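Local atomic coordinates of putative 3-hydroxybutyryl-CoA dehydratase (Rhodopseudomonas palustris, PDB entry 3HIN), a protein that probably acts as a lyase of the enoyl-CoA hydratase/isomerase (crotonase) family, adding water to or removing it from acyl-CoA thioesters. Residues 62-73 with 107-118; 98-106 with 122-130. All blocks are in the same frame, centred on the assembly; numbering follows the deposited sequence.

How the interactions relate
Both contacts are buried and lie within one crotonase-like unit, their centres about 12 Å apart. Interaction 1 joins neighbouring parallel strands of the central sheet and the loops beyond them, so regular backbone hydrogen bonds dominate, with a lysine and a histidine bonding where the ladder stops. Interaction 2 joins two helices, 85-103 and 120-127; there apolar side chains meet, and a single hydrogen bond, from H129 to Q103, crosses between the segments. Strand 109-113 of interaction 1 borders interaction 2: besides its bonds to strand 61-66, it makes probable hydrogen bonds from V109 N to H129 ND1 and from A111 N to I130 O, at 2.8 and 2.9 Å.

Interaction 1 (62-73 with 107-118); sequences VVIHGIGDHFSA and VPVIAALKGAVI
V62 and I64 use both their N-H and C=O groups on segment 107-118: V62 N donates to P108 O, I110 N to V62 O, I64 N to I110 O, and A112 N closes the ladder on I64 O at 2.9 Å. V63 and H65 turn to strand 26-31. Beyond A112, K114 takes over. Its chain, extended beyond CG, passes D69 O and brings NZ to G66 O at 2.7 Å, with a weak bond to G68 O at 2.8 Å. An alanine here would remove that ammonium and probably leave G66 O without its donor and the loop after G66 less firmly held. K114 N is buried without a modelled partner, although K114 O accepts F71 N. Strands 61-66 and 109-113 are parallel neighbours in the crotonase fold's central sheet; a single further bridge follows, S72 with V117: S72 N gives to A116 O and I118 N to S72 O. Before it, A116 N donates a hydrogen bond to H70 ND1 (3.0 Å), 2° from the imidazole plane. F71 CG lies anti to its N (chi1 -173°), which brings one ring face against L113 CD2 in a CH-pi contact, 3.6 Å from the centroid, 3° off the normal. S72 OG bonds to N38 O.

Interaction 2 (98-106 with 122-130); sequences VFDKIQYCR and LELACAAHI
I102 and F99 lie against L124 and A127, where helix 85-103 packs on helix 120-127 inside the crotonase fold; the axes of the short segments come within 9.2 Å and their directions differ by 35°. A127 is the close point: its CB lies 3.8 Å from I102 CB and 4.0 Å from F99 CB. I102 CG2, the branch anti to the backbone N, lies against the A127 carbonyl, 3.5 Å from A127 O. The F99 ring lies against backbone, its CZ 3.7 Å from L124 CA, and E123 O stands over one ring face. The side chains of I102 and L124 cross at about a right angle, though the position of L124 CD1 is doubtful.

The polar part is made by H129 and the Q103 carbonyl. H129 NE2 donates to Q103 O at 2.8 Å with an N-H...O angle of 174°. The oxygen lies within 1° of the imidazole plane, yet the donor is above the carbonyl plane, so the bond is straight at the nitrogen without following a lone pair.

Farther out, H129 ND1 is hydrogen-bonded to V109 N of strand 109-113, so both ring nitrogens are engaged and rotation of the ring is resisted. V109 also touches I102. R157 of helix 154-162 packs on F99 and A127 and bonds to Q103 OE1, while M45 of helix 42-51 touches F99. E123 turns its carboxylate outward from this contact, where OE2 accepts G152 N and G154 N. Within helix 85-103, F99 O accepts both I102 N and Q103 N, the latter at 2.9 Å.

Interaction 1 (62-73 with 107-118)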
loop_
_atom_site.group_PDB
_atom_site.type_symbol
_atom_site.label_atom_id
_atom_site.label_comp_id
_atom_site.label_asym_id
_atom_site.label_seq_id
_atom_site.Cartn_x
_atom_site.Cartn_y
_atom_site.Cartn_z
ATOM N N VAL A 62 17.549 24.658 -5.663
ATOM C CA VAL A 62 16.275 25.340 -5.610
ATOM C C VAL A 62 15.982 25.669 -4.163
ATOM O O VAL A 62 15.994 24.768 -3.327
ATOM C CB VAL A 62 15.077 24.461 -6.110
ATOM C CG1 VAL A 62 13.834 25.318 -6.108
ATOM C CG2 VAL A 62 15.297 23.962 -7.475
ATOM N N VAL A 63 15.716 26.946 -3.872
ATOM C CA VAL A 63 15.176 27.362 -2.562
ATOM C C VAL A 63 13.719 27.769 -2.751
ATOM O O VAL A 63 13.428 28.665 -3.559
ATOM C CB VAL A 63 15.961 28.554 -1.994
ATOM C CG1 VAL A 63 15.232 29.172 -0.796
ATOM C CG2 VAL A 63 17.368 28.054 -1.562
ATOM N N ILE A 64 12.803 27.115 -2.030
ATOM C CA ILE A 64 11.429 27.541 -1.997
ATOM C C ILE A 64 11.135 28.278 -0.693
ATOM O O ILE A 64 11.490 27.822 0.389
ATOM C CB ILE A 64 10.505 26.388 -2.056
ATOM C CG1 ILE A 64 10.744 25.584 -3.303
ATOM C CG2 ILE A 64 8.996 26.892 -1.979
ATOM C CD1 ILE A 64 9.944 24.288 -3.260
ATOM N N HIS A 65 10.505 29.424 -0.792
ATOM C CA HIS A 65 10.416 30.297 0.371
ATOM C C HIS A 65 9.132 31.089 0.315
ATOM O O HIS A 65 8.485 31.072 -0.680
ATOM C CB HIS A 65 11.632 31.222 0.416
ATOM C CG HIS A 65 11.725 32.182 -0.725
ATOM N ND1 HIS A 65 11.578 33.551 -0.566
ATOM C CD2 HIS A 65 12.029 31.985 -2.025
ATOM C CE1 HIS A 65 11.713 34.144 -1.738
ATOM N NE2 HIS A 65 12.008 33.218 -2.635
ATOM N N GLY A 66 8.728 31.728 1.405
ATOM C CA GLY A 66 7.455 32.475 1.395
ATOM C C GLY A 66 7.660 33.989 1.407
ATOM O O GLY A 66 8.590 34.527 2.059
ATOM N N ILE A 67 6.851 34.695 0.617
ATOM C CA ILE A 67 6.879 36.159 0.653
ATOM C C ILE A 67 5.925 36.461 1.793
ATOM O O ILE A 67 4.895 35.828 1.878
ATOM C CB ILE A 67 6.335 36.766 -0.630
ATOM C CG1 ILE A 67 7.075 36.182 -1.853
ATOM C CG2 ILE A 67 6.446 38.321 -0.591
ATOM C CD1 ILE A 67 8.545 36.690 -2.059
ATOM N N GLY A 68 6.253 37.413 2.665
ATOM C CA GLY A 68 5.362 37.742 3.761
ATOM C C GLY A 68 5.847 37.149 5.067
ATOM O O GLY A 68 6.997 36.725 5.189
ATOM N N ASP A 69 4.970 37.092 6.042
ATOM C CA ASP A 69 5.323 36.472 7.303
ATOM C C ASP A 69 5.225 34.944 7.293
ATOM O O ASP A 69 5.760 34.313 8.190
ATOM C CB ASP A 69 4.432 37.021 8.413
ATOM C CG ASP A 69 4.568 38.558 8.589
ATOM O OD1 ASP A 69 5.610 39.162 8.179
ATOM O OD2 ASP A 69 3.601 39.142 9.178
ATOM N N HIS A 70 4.588 34.342 6.288
ATOM C CA HIS A 70 4.315 32.894 6.364
ATOM C C HIS A 70 4.898 32.088 5.206
ATOM O O HIS A 70 5.068 32.598 4.070
ATOM C CB HIS A 70 2.797 32.598 6.523
ATOM C CG HIS A 70 2.159 33.403 7.599
ATOM N ND1 HIS A 70 2.166 33.000 8.921
ATOM C CD2 HIS A 70 1.615 34.647 7.575
ATOM C CE1 HIS A 70 1.600 33.945 9.659
ATOM N NE2 HIS A 70 1.267 34.956 8.865
ATOM N N PHE A 71 5.197 30.819 5.498
ATOM C CA PHE A 71 5.520 29.901 4.439
ATOM C C PHE A 71 4.252 29.567 3.616
ATOM O O PHE A 71 4.102 30.030 2.471
ATOM C CB PHE A 71 6.174 28.661 4.990
ATOM C CG PHE A 71 6.652 27.781 3.922
ATOM C CD1 PHE A 71 7.716 28.196 3.081
ATOM C CD2 PHE A 71 6.041 26.589 3.683
ATOM C CE1 PHE A 71 8.164 27.339 2.027
ATOM C CE2 PHE A 71 6.508 25.696 2.635
ATOM C CZ PHE A 71 7.515 26.072 1.810
ATOM N N SER A 72 3.335 28.814 4.206
ATOM C CA SER A 72 2.044 28.546 3.587
ATOM C C SER A 72 1.125 27.976 4.630
ATOM O O SER A 72 1.501 27.110 5.423
ATOM C CB SER A 72 2.161 27.593 2.398
ATOM O OG SER A 72 0.885 27.153 1.973
ATOM N N ALA A 73 -0.092 28.498 4.641
ATOM C CA ALA A 73 -1.141 28.032 5.512
ATOM C C ALA A 73 -1.879 26.880 4.861
ATOM O O ALA A 73 -2.931 26.497 5.319
ATOM C CB ALA A 73 -2.116 29.204 5.795
ATOM N N VAL A 107 18.079 18.524 -8.871
ATOM C CA VAL A 107 18.931 19.180 -7.877
ATOM C C VAL A 107 18.278 19.263 -6.511
ATOM O O VAL A 107 17.045 19.103 -6.384
ATOM C CB VAL A 107 19.300 20.583 -8.375
ATOM C CG1 VAL A 107 20.095 20.432 -9.674
ATOM C CG2 VAL A 107 18.040 21.475 -8.520
ATOM N N PRO A 108 19.095 19.517 -5.459
ATOM C CA PRO A 108 18.379 19.516 -4.167
ATOM C C PRO A 108 17.477 20.738 -3.985
ATOM O O PRO A 108 17.819 21.845 -4.411
ATOM C CB PRO A 108 19.472 19.575 -3.128
ATOM C CG PRO A 108 20.806 19.538 -3.872
ATOM C CD PRO A 108 20.570 19.419 -5.324
ATOM N N VAL A 109 16.365 20.506 -3.295
ATOM C CA VAL A 109 15.404 21.553 -2.963
ATOM C C VAL A 109 15.438 21.840 -1.467
ATOM O O VAL A 109 15.330 20.912 -0.629
ATOM C CB VAL A 109 14.018 21.126 -3.354
ATOM C CG1 VAL A 109 12.995 22.227 -3.039
ATOM C CG2 VAL A 109 13.993 20.762 -4.835
ATOM N N ILE A 110 15.584 23.130 -1.137
ATOM C CA ILE A 110 15.635 23.563 0.229
ATOM C C ILE A 110 14.409 24.429 0.480
ATOM O O ILE A 110 14.173 25.361 -0.268
ATOM C CB ILE A 110 16.984 24.373 0.515
ATOM C CG1 ILE A 110 18.213 23.513 0.150
ATOM C CG2 ILE A 110 17.082 24.842 1.997
ATOM C CD1 ILE A 110 19.056 24.115 -0.905
ATOM N N ALA A 111 13.676 24.171 1.552
ATOM C CA ALA A 111 12.522 25.017 1.906
ATOM C C ALA A 111 12.878 25.908 3.108
ATOM O O ALA A 111 13.362 25.410 4.134
ATOM C CB ALA A 111 11.318 24.123 2.237
ATOM N N ALA A 112 12.677 27.215 2.969
ATOM C CA ALA A 112 12.933 28.154 4.021
ATOM C C ALA A 112 11.629 28.345 4.745
ATOM O O ALA A 112 10.661 28.821 4.133
ATOM C CB ALA A 112 13.486 29.498 3.408
ATOM N N LEU A 113 11.538 27.896 6.003
ATOM C CA LEU A 113 10.254 27.917 6.723
ATOM C C LEU A 113 10.129 29.072 7.740
ATOM O O LEU A 113 11.050 29.372 8.470
ATOM C CB LEU A 113 9.996 26.570 7.383
ATOM C CG LEU A 113 10.231 25.348 6.480
ATOM C CD1 LEU A 113 9.956 24.110 7.324
ATOM C CD2 LEU A 113 9.325 25.360 5.264
ATOM N N LYS A 114 9.003 29.766 7.741
ATOM C CA LYS A 114 8.725 30.779 8.780
ATOM C C LYS A 114 7.223 30.788 8.973
ATOM O O LYS A 114 6.536 30.313 8.098
ATOM C CB LYS A 114 9.172 32.181 8.303
ATOM C CG LYS A 114 8.445 32.704 7.040
ATOM C CD LYS A 114 9.173 33.954 6.529
ATOM C CE LYS A 114 8.701 34.274 5.123
ATOM N NZ LYS A 114 9.395 35.477 4.482
ATOM N N GLY A 115 6.732 31.337 10.090
ATOM C CA GLY A 115 5.299 31.547 10.306
ATOM C C GLY A 115 4.567 30.244 10.019
ATOM O O GLY A 115 5.054 29.184 10.298
ATOM N N ALA A 116 3.410 30.333 9.405
ATOM C CA ALA A 116 2.569 29.151 9.212
ATOM C C ALA A 116 3.155 28.128 8.223
ATOM O O ALA A 116 3.621 28.479 7.129
ATOM C CB ALA A 116 1.117 29.607 8.834
ATOM N N VAL A 117 3.235 26.861 8.652
ATOM C CA VAL A 117 3.636 25.730 7.766
ATOM C C VAL A 117 2.647 24.652 8.085
ATOM O O VAL A 117 2.897 23.742 8.889
ATOM C CB VAL A 117 5.065 25.230 8.077
ATOM C CG1 VAL A 117 5.439 24.088 7.122
ATOM C CG2 VAL A 117 6.173 26.479 8.060
ATOM N N ILE A 118 1.459 24.798 7.550
ATOM C CA ILE A 118 0.416 23.946 8.031
ATOM C C ILE A 118 -0.338 23.270 6.891
ATOM O O ILE A 118 -0.501 23.874 5.827
ATOM C CB ILE A 118 -0.556 24.689 9.024
ATOM C CG1 ILE A 118 -1.559 25.550 8.297
ATOM C CG2 ILE A 118 0.193 25.563 10.053
ATOM C CD1 ILE A 118 -2.219 26.663 9.308
#

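Interaction 2 (98-106 with 122-130)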
loop_
_atom_site.group_PDB
_atom_site.type_symbol
_atom_site.label_atom_id
_atom_site.label_comp_id
_atom_site.label_asym_id
_atom_site.label_seq_id
_atom_site.Cartn_x
_atom_site.Cartn_y
_atom_site.Cartn_z
ATOM N N VAL A 98 2.712 17.419 -8.801
ATOM C CA VAL A 98 3.486 18.621 -8.538
ATOM C C VAL A 98 4.613 18.291 -7.525
ATOM O O VAL A 98 5.742 18.597 -7.742
ATOM C CB VAL A 98 2.645 19.758 -7.930
ATOM C CG1 VAL A 98 3.583 20.922 -7.558
ATOM C CG2 VAL A 98 1.464 20.217 -8.868
ATOM N N PHE A 99 4.281 17.639 -6.410
ATOM C CA PHE A 99 5.309 17.360 -5.390
ATOM C C PHE A 99 6.355 16.358 -5.844
ATOM O O PHE A 99 7.476 16.335 -5.306
ATOM C CB PHE A 99 4.642 16.901 -4.093
ATOM C CG PHE A 99 3.859 17.991 -3.403
ATOM C CD1 PHE A 99 4.177 19.335 -3.641
ATOM C CD2 PHE A 99 2.816 17.679 -2.510
ATOM C CE1 PHE A 99 3.457 20.394 -2.991
ATOM C CE2 PHE A 99 2.093 18.699 -1.853
ATOM C CZ PHE A 99 2.448 20.057 -2.074
ATOM N N ASP A 100 6.010 15.491 -6.803
ATOM C CA ASP A 100 7.028 14.581 -7.333
ATOM C C ASP A 100 8.153 15.416 -7.954
ATOM O O ASP A 100 9.308 15.010 -7.927
ATOM C CB ASP A 100 6.457 13.660 -8.431
ATOM C CG ASP A 100 5.764 12.420 -7.884
ATOM O OD1 ASP A 100 4.950 11.904 -8.653
ATOM O OD2 ASP A 100 5.967 11.955 -6.715
ATOM N N LYS A 101 7.832 16.570 -8.551
ATOM C CA LYS A 101 8.913 17.378 -9.168
ATOM C C LYS A 101 9.806 18.013 -8.096
ATOM O O LYS A 101 10.880 18.452 -8.397
ATOM C CB LYS A 101 8.305 18.511 -10.003
ATOM C CG LYS A 101 7.323 18.013 -11.048
ATOM C CD LYS A 101 8.004 17.195 -12.082
ATOM C CE LYS A 101 7.393 17.518 -13.473
ATOM N NZ LYS A 101 8.329 16.994 -14.550
ATOM N N ILE A 102 9.343 18.091 -6.861
ATOM C CA ILE A 102 10.211 18.496 -5.774
ATOM C C ILE A 102 11.050 17.308 -5.286
ATOM O O ILE A 102 12.278 17.337 -5.305
ATOM C CB ILE A 102 9.376 18.971 -4.596
ATOM C CG1 ILE A 102 8.379 20.056 -5.077
ATOM C CG2 ILE A 102 10.293 19.518 -3.484
ATOM C CD1 ILE A 102 7.738 20.890 -3.889
ATOM N N GLN A 103 10.371 16.269 -4.820
ATOM C CA GLN A 103 11.047 15.072 -4.320
ATOM C C GLN A 103 12.107 14.544 -5.284
ATOM O O GLN A 103 13.232 14.244 -4.872
ATOM C CB GLN A 103 10.026 13.900 -4.100
ATOM C CG GLN A 103 10.718 12.637 -3.407
ATOM C CD GLN A 103 9.684 11.602 -2.904
ATOM O OE1 GLN A 103 8.483 11.849 -2.939
ATOM N NE2 GLN A 103 10.158 10.445 -2.416
ATOM N N TYR A 104 11.733 14.423 -6.568
ATOM C CA TYR A 104 12.567 13.771 -7.545
ATOM C C TYR A 104 13.233 14.822 -8.410
ATOM O O TYR A 104 13.670 14.531 -9.522
ATOM C CB TYR A 104 11.792 12.699 -8.387
ATOM C CG TYR A 104 11.254 11.613 -7.508
ATOM C CD1 TYR A 104 9.866 11.512 -7.234
ATOM C CD2 TYR A 104 12.139 10.744 -6.834
ATOM C CE1 TYR A 104 9.379 10.526 -6.355
ATOM C CE2 TYR A 104 11.671 9.756 -5.963
ATOM C CZ TYR A 104 10.264 9.634 -5.764
ATOM O OH TYR A 104 9.780 8.643 -4.890
ATOM N N CYS A 105 13.342 16.040 -7.886
ATOM C CA CYS A 105 14.048 17.097 -8.629
ATOM C C CYS A 105 15.508 16.672 -8.902
ATOM O O CYS A 105 16.154 16.023 -8.071
ATOM C CB CYS A 105 14.018 18.395 -7.798
ATOM S SG CYS A 105 14.703 19.916 -8.604
ATOM N N ARG A 106 16.066 17.085 -10.015
ATOM C CA ARG A 106 17.421 16.675 -10.291
ATOM C C ARG A 106 18.463 17.397 -9.420
ATOM O O ARG A 106 19.572 16.886 -9.172
ATOM C CB ARG A 106 17.763 16.758 -11.758
ATOM C CG ARG A 106 17.913 18.084 -12.225
ATOM C CD ARG A 106 18.825 18.175 -13.518
ATOM N NE ARG A 106 18.602 19.549 -14.012
ATOM C CZ ARG A 106 19.304 20.602 -13.615
ATOM N NH1 ARG A 106 20.345 20.431 -12.827
ATOM N NH2 ARG A 106 19.017 21.812 -14.032
ATOM N N LEU A 122 2.607 22.150 4.985
ATOM C CA LEU A 122 3.559 21.190 5.604
ATOM C C LEU A 122 3.933 20.124 4.545
ATOM O O LEU A 122 5.076 19.756 4.405
ATOM C CB LEU A 122 2.965 20.568 6.889
ATOM C CG LEU A 122 3.805 19.560 7.717
ATOM C CD1 LEU A 122 5.195 20.137 7.899
ATOM C CD2 LEU A 122 3.147 19.396 9.070
ATOM N N GLU A 123 2.956 19.687 3.760
ATOM C CA GLU A 123 3.149 18.620 2.772
ATOM C C GLU A 123 4.145 19.082 1.702
ATOM O O GLU A 123 5.080 18.344 1.344
ATOM C CB GLU A 123 1.809 18.212 2.162
ATOM C CG GLU A 123 0.916 17.531 3.216
ATOM C CD GLU A 123 -0.453 17.083 2.663
ATOM O OE1 GLU A 123 -1.278 17.972 2.437
ATOM O OE2 GLU A 123 -0.713 15.867 2.446
ATOM N N LEU A 124 4.011 20.338 1.293
ATOM C CA LEU A 124 4.966 20.991 0.402
ATOM C C LEU A 124 6.380 20.959 1.019
ATOM O O LEU A 124 7.343 20.552 0.384
ATOM C CB LEU A 124 4.547 22.443 0.261
ATOM C CG LEU A 124 5.433 23.283 -0.624
ATOM C CD1 LEU A 124 5.625 22.415 -1.824
ATOM C CD2 LEU A 124 4.625 24.543 -1.062
ATOM N N ALA A 125 6.474 21.423 2.263
ATOM C CA ALA A 125 7.710 21.401 2.969
ATOM C C ALA A 125 8.267 20.013 3.054
ATOM O O ALA A 125 9.489 19.838 2.972
ATOM C CB ALA A 125 7.555 21.957 4.390
ATOM N N CYS A 126 7.403 19.027 3.239
ATOM C CA CYS A 126 7.880 17.624 3.340
ATOM C C CYS A 126 8.531 17.094 2.076
ATOM O O CYS A 126 9.384 16.183 2.149
ATOM C CB CYS A 126 6.769 16.670 3.794
ATOM S SG CYS A 126 6.514 16.980 5.576
ATOM N N ALA A 127 8.079 17.600 0.920
ATOM C CA ALA A 127 8.579 17.124 -0.343
ATOM C C ALA A 127 10.000 17.586 -0.547
ATOM O O ALA A 127 10.755 16.911 -1.260
ATOM C CB ALA A 127 7.660 17.552 -1.511
ATOM N N ALA A 128 10.363 18.723 0.089
ATOM C CA ALA A 128 11.706 19.296 -0.032
ATOM C C ALA A 128 12.700 18.336 0.600
ATOM O O ALA A 128 12.319 17.514 1.436
ATOM C CB ALA A 128 11.771 20.588 0.661
ATOM N N HIS A 129 13.962 18.443 0.201
ATOM C CA HIS A 129 15.013 17.595 0.750
ATOM C C HIS A 129 15.564 18.062 2.046
ATOM O O HIS A 129 15.923 17.249 2.874
ATOM C CB HIS A 129 16.158 17.460 -0.263
ATOM C CG HIS A 129 15.667 17.012 -1.574
ATOM N ND1 HIS A 129 15.727 17.793 -2.701
ATOM C CD2 HIS A 129 14.966 15.906 -1.915
ATOM C CE1 HIS A 129 15.133 17.160 -3.700
ATOM N NE2 HIS A 129 14.664 16.013 -3.244
ATOM N N ILE A 130 15.704 19.379 2.187
ATOM C CA ILE A 130 16.189 20.035 3.430
ATOM C C ILE A 130 15.211 21.158 3.786
ATOM O O ILE A 130 14.728 21.873 2.923
ATOM C CB ILE A 130 17.549 20.624 3.184
ATOM C CG1 ILE A 130 18.559 19.515 2.831
ATOM C CG2 ILE A 130 18.081 21.559 4.356
ATOM C CD1 ILE A 130 19.876 20.098 2.317
#